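Local coordinates for argininosuccinate lyase (Chelativorans sp., PDB 6RXA), which is an EDDS lyase of the aspartase/fumarase superfamily, a C-N lyase that probably also splits argininosuccinate into fumarate and arginine, at residues Gln127-Tyr138 with Ile332-Thr343. The protein carries 2 engineered substitutions. Sequence-based numbering, arbitrary orientation.
Sequences QLLRTIEAVIGY and IDALIAATHAMT
With CG trans to its own backbone N (chi1 -179°) and the chain extended through to NE, Arg130 reaches across to Asp333, whose chi1 of -68° swings the carboxylate toward the guanidinium. The two join parallel neighbours in the helical bundle of the aspartase/fumarase fold, helices 112-147 and 329-348, whose axes here come within 9.1 Å at a crossing angle of 17°. NH1 of Arg130 gives Asp333 OD1 a nearly straight, charged hydrogen bond of 2.8 Å, meeting that oxygen close to its C-O axis. The same nitrogen also donates to Gln127 OE1, at 2.9 Å and on a lone pair in the amide plane. Both acceptors lie at the edge of the guanidinium, while CG1 of Ile336 sits over the centre of one face, 3.7 Å from Arg130 CZ; the two edge bonds and this apolar floor together fix how the group is turned.

Deeper in, packing takes over. Ile336 pushes CD1 between the helices against Thr131 CA and the methyl of Ala134, and Ile332 lies against the bent chain of Gln127. CG2 of Thr339 rests on the Ala134 carbonyl, 3.5 Å from its O. The His340 ring approaches Ala134 CB through NE2, while its ND1 is hydrogen-bonded to Glu24. Helix 236-262 runs along this interface, meeting Leu335 with Asn245, Thr339 with Phe248 and, at the far end, Tyr138 with Leu255.

There the backbones close to 4.7 Å between CA of Tyr138 and CA of Thr343. Tyr138 runs alongside Met342, its CE1 against the CB. Thr343 OG1 bonds back to Thr339 O and presses on Tyr138 CA at 3.3 Å; a water donates both to this hydroxyl and, at 2.7 Å, to Ala134 O.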
loop_
_atom_site.group_PDB
_atom_site.type_symbol
_atom_site.label_atom_id
_atom_site.label_comp_id
_atom_site.label_asym_id
_atom_site.label_seq_id
_atom_site.Cartn_x
_atom_site.Cartn_y
_atom_site.Cartn_z
ATOM N N GLN A 127 -11.290 -15.114 15.883
ATOM C CA GLN A 127 -11.226 -13.657 15.809
ATOM C C GLN A 127 -12.267 -13.100 14.847
ATOM O O GLN A 127 -12.748 -11.976 15.032
ATOM C CB GLN A 127 -9.827 -13.213 15.408
ATOM C CG GLN A 127 -8.786 -13.490 16.488
ATOM C CD GLN A 127 -9.079 -12.786 17.795
ATOM O OE1 GLN A 127 -9.151 -11.563 17.855
ATOM N NE2 GLN A 127 -9.249 -13.562 18.859
ATOM N N LEU A 128 -12.626 -13.871 13.822
ATOM C CA LEU A 128 -13.690 -13.459 12.915
ATOM C C LEU A 128 -15.044 -13.477 13.612
ATOM O O LEU A 128 -15.845 -12.549 13.434
ATOM C CB LEU A 128 -13.659 -14.333 11.664
ATOM C CG LEU A 128 -14.520 -13.959 10.469
ATOM C CD1 LEU A 128 -14.257 -12.521 10.099
ATOM C CD2 LEU A 128 -14.160 -14.893 9.325
ATOM N N LEU A 129 -15.327 -14.492 14.436
ATOM C CA LEU A 129 -16.563 -14.464 15.215
ATOM C C LEU A 129 -16.563 -13.304 16.214
ATOM O O LEU A 129 -17.580 -12.630 16.398
ATOM C CB LEU A 129 -16.792 -15.796 15.925
ATOM C CG LEU A 129 -16.999 -16.974 14.978
ATOM C CD1 LEU A 129 -17.257 -18.252 15.757
ATOM C CD2 LEU A 129 -18.140 -16.726 14.005
ATOM N N ARG A 130 -15.425 -13.055 16.866
ATOM C CA ARG A 130 -15.286 -11.886 17.734
ATOM C C ARG A 130 -15.587 -10.598 16.974
ATOM O O ARG A 130 -16.292 -9.708 17.480
ATOM C CB ARG A 130 -13.857 -11.875 18.277
ATOM C CG ARG A 130 -13.536 -10.742 19.219
ATOM C CD ARG A 130 -12.038 -10.692 19.494
ATOM N NE ARG A 130 -11.693 -9.650 20.462
ATOM C CZ ARG A 130 -10.511 -9.040 20.511
ATOM N NH1 ARG A 130 -9.550 -9.361 19.639
ATOM N NH2 ARG A 130 -10.301 -8.095 21.421
ATOM N N THR A 131 -15.070 -10.487 15.750
ATOM C CA THR A 131 -15.273 -9.292 14.940
ATOM C C THR A 131 -16.725 -9.156 14.509
ATOM O O THR A 131 -17.300 -8.062 14.596
ATOM C CB THR A 131 -14.346 -9.362 13.720
ATOM O OG1 THR A 131 -12.977 -9.321 14.140
ATOM C CG2 THR A 131 -14.591 -8.208 12.772
ATOM N N ILE A 132 -17.342 -10.251 14.048
ATOM C CA ILE A 132 -18.753 -10.219 13.675
ATOM C C ILE A 132 -19.612 -9.796 14.859
ATOM O O ILE A 132 -20.536 -8.996 14.711
ATOM C CB ILE A 132 -19.177 -11.574 13.074
ATOM C CG1 ILE A 132 -18.511 -11.724 11.700
ATOM C CG2 ILE A 132 -20.688 -11.681 12.955
ATOM C CD1 ILE A 132 -18.588 -13.119 11.101
ATOM N N GLU A 133 -19.316 -10.313 16.051
ATOM C CA GLU A 133 -20.063 -9.894 17.234
ATOM C C GLU A 133 -19.922 -8.393 17.470
ATOM O O GLU A 133 -20.910 -7.711 17.765
ATOM C CB GLU A 133 -19.584 -10.694 18.440
ATOM C CG GLU A 133 -20.316 -10.379 19.720
ATOM C CD GLU A 133 -19.821 -11.219 20.882
ATOM O OE1 GLU A 133 -18.592 -11.333 21.054
ATOM O OE2 GLU A 133 -20.657 -11.770 21.613
ATOM N N ALA A 134 -18.700 -7.857 17.345
ATOM C CA ALA A 134 -18.488 -6.426 17.562
ATOM C C ALA A 134 -19.189 -5.593 16.493
ATOM O O ALA A 134 -19.791 -4.555 16.805
ATOM C CB ALA A 134 -16.990 -6.119 17.600
ATOM N N VAL A 135 -19.148 -6.042 15.232
ATOM C CA VAL A 135 -19.816 -5.309 14.152
ATOM C C VAL A 135 -21.330 -5.341 14.328
ATOM O O VAL A 135 -22.006 -4.346 14.066
ATOM C CB VAL A 135 -19.371 -5.833 12.775
ATOM C CG1 VAL A 135 -20.151 -5.157 11.646
ATOM C CG2 VAL A 135 -17.882 -5.592 12.592
ATOM N N ILE A 136 -21.883 -6.467 14.799
ATOM C CA ILE A 136 -23.309 -6.513 15.113
ATOM C C ILE A 136 -23.643 -5.509 16.216
ATOM O O ILE A 136 -24.631 -4.773 16.129
ATOM C CB ILE A 136 -23.730 -7.947 15.484
ATOM C CG1 ILE A 136 -23.723 -8.850 14.259
ATOM C CG2 ILE A 136 -25.111 -7.929 16.152
ATOM C CD1 ILE A 136 -23.942 -10.319 14.604
ATOM N N GLY A 137 -22.817 -5.450 17.261
ATOM C CA GLY A 137 -23.064 -4.492 18.328
ATOM C C GLY A 137 -23.025 -3.056 17.838
ATOM O O GLY A 137 -23.800 -2.206 18.294
ATOM N N TYR A 138 -22.122 -2.765 16.911
ATOM C CA TYR A 138 -22.027 -1.442 16.300
ATOM C C TYR A 138 -23.272 -1.145 15.484
ATOM O O TYR A 138 -23.881 -0.079 15.634
ATOM C CB TYR A 138 -20.770 -1.445 15.437
ATOM C CG TYR A 138 -20.325 -0.190 14.713
ATOM C CD1 TYR A 138 -20.545 1.076 15.215
ATOM C CD2 TYR A 138 -19.627 -0.303 13.515
ATOM C CE1 TYR A 138 -20.088 2.196 14.533
ATOM C CE2 TYR A 138 -19.163 0.805 12.835
ATOM C CZ TYR A 138 -19.401 2.057 13.352
ATOM O OH TYR A 138 -18.956 3.177 12.677
ATOM N N ILE A 332 -6.001 -7.098 14.811
ATOM C CA ILE A 332 -7.399 -7.381 15.087
ATOM C C ILE A 332 -7.824 -6.691 16.370
ATOM O O ILE A 332 -8.926 -6.138 16.461
ATOM C CB ILE A 332 -7.652 -8.898 15.116
ATOM C CG1 ILE A 332 -7.323 -9.490 13.746
ATOM C CG2 ILE A 332 -9.091 -9.170 15.488
ATOM C CD1 ILE A 332 -7.137 -11.017 13.752
ATOM N N ASP A 333 -6.951 -6.703 17.384
ATOM C CA ASP A 333 -7.294 -6.052 18.638
ATOM C C ASP A 333 -7.591 -4.571 18.432
ATOM O O ASP A 333 -8.490 -4.022 19.076
ATOM C CB ASP A 333 -6.158 -6.208 19.638
ATOM C CG ASP A 333 -5.966 -7.629 20.103
ATOM O OD1 ASP A 333 -6.866 -8.470 19.916
ATOM O OD2 ASP A 333 -4.899 -7.890 20.684
ATOM N N ALA A 334 -6.842 -3.907 17.542
ATOM C CA ALA A 334 -7.100 -2.495 17.265
ATOM C C ALA A 334 -8.472 -2.295 16.637
ATOM O O ALA A 334 -9.192 -1.348 16.981
ATOM C CB ALA A 334 -6.030 -1.938 16.328
ATOM N N LEU A 335 -8.830 -3.154 15.677
ATOM C CA LEU A 335 -10.140 -3.076 15.047
ATOM C C LEU A 335 -11.244 -3.203 16.077
ATOM O O LEU A 335 -12.222 -2.449 16.041
ATOM C CB LEU A 335 -10.265 -4.170 13.984
ATOM C CG LEU A 335 -11.608 -4.254 13.262
ATOM C CD1 LEU A 335 -11.415 -4.871 11.867
ATOM C CD2 LEU A 335 -12.649 -5.066 14.031
ATOM N N ILE A 336 -11.100 -4.143 17.017
ATOM C CA ILE A 336 -12.146 -4.358 18.010
ATOM C C ILE A 336 -12.265 -3.143 18.919
ATOM O O ILE A 336 -13.370 -2.694 19.239
ATOM C CB ILE A 336 -11.882 -5.659 18.798
ATOM C CG1 ILE A 336 -11.933 -6.890 17.879
ATOM C CG2 ILE A 336 -12.886 -5.770 19.937
ATOM C CD1 ILE A 336 -13.290 -7.215 17.302
ATOM N N ALA A 337 -11.132 -2.582 19.339
ATOM C CA ALA A 337 -11.150 -1.397 20.187
ATOM C C ALA A 337 -11.839 -0.232 19.489
ATOM O O ALA A 337 -12.668 0.457 20.090
ATOM C CB ALA A 337 -9.722 -1.033 20.587
ATOM N N ALA A 338 -11.506 -0.001 18.216
ATOM C CA ALA A 338 -12.132 1.088 17.479
ATOM C C ALA A 338 -13.615 0.834 17.282
ATOM O O ALA A 338 -14.426 1.769 17.371
ATOM C CB ALA A 338 -11.445 1.254 16.129
ATOM N N THR A 339 -13.995 -0.413 16.992
ATOM C CA THR A 339 -15.412 -0.720 16.798
ATOM C C THR A 339 -16.202 -0.506 18.078
ATOM O O THR A 339 -17.299 0.058 18.052
ATOM C CB THR A 339 -15.575 -2.154 16.291
ATOM O OG1 THR A 339 -14.862 -2.312 15.057
ATOM C CG2 THR A 339 -17.031 -2.474 16.049
ATOM N N HIS A 340 -15.668 -0.973 19.211
ATOM C CA HIS A 340 -16.312 -0.739 20.494
ATOM C C HIS A 340 -16.390 0.745 20.813
ATOM O O HIS A 340 -17.432 1.245 21.249
ATOM C CB HIS A 340 -15.537 -1.472 21.584
ATOM C CG HIS A 340 -15.728 -2.952 21.571
ATOM N ND1 HIS A 340 -14.899 -3.812 22.262
ATOM C CD2 HIS A 340 -16.663 -3.730 20.977
ATOM C CE1 HIS A 340 -15.317 -5.054 22.093
ATOM N NE2 HIS A 340 -16.387 -5.032 21.317
ATOM N N ALA A 341 -15.303 1.483 20.572
ATOM C CA ALA A 341 -15.316 2.917 20.846
ATOM C C ALA A 341 -16.398 3.617 20.032
ATOM O O ALA A 341 -17.150 4.446 20.555
ATOM C CB ALA A 341 -13.939 3.519 20.547
ATOM N N MET A 342 -16.491 3.301 18.735
ATOM C CA MET A 342 -17.477 3.973 17.888
ATOM C C MET A 342 -18.900 3.529 18.219
ATOM O O MET A 342 -19.842 4.318 18.073
ATOM C CB MET A 342 -17.124 3.772 16.416
ATOM C CG MET A 342 -15.880 4.537 15.984
ATOM S SD MET A 342 -16.014 6.329 16.267
ATOM C CE MET A 342 -17.448 6.699 15.249
ATOM N N THR A 343 -19.067 2.295 18.707
ATOM C CA THR A 343 -20.364 1.853 19.218
ATOM C C THR A 343 -20.813 2.758 20.356
ATOM O O THR A 343 -21.950 3.247 20.368
ATOM C CB THR A 343 -20.260 0.396 19.694
ATOM O OG1 THR A 343 -19.898 -0.452 18.591
ATOM C CG2 THR A 343 -21.579 -0.114 20.305
HETATM O O HOH W 1 -6.424 -10.911 18.322
HETATM O O HOH W 2 -9.017 -5.020 21.669
HETATM O O HOH W 3 -19.474 -3.165 19.119
#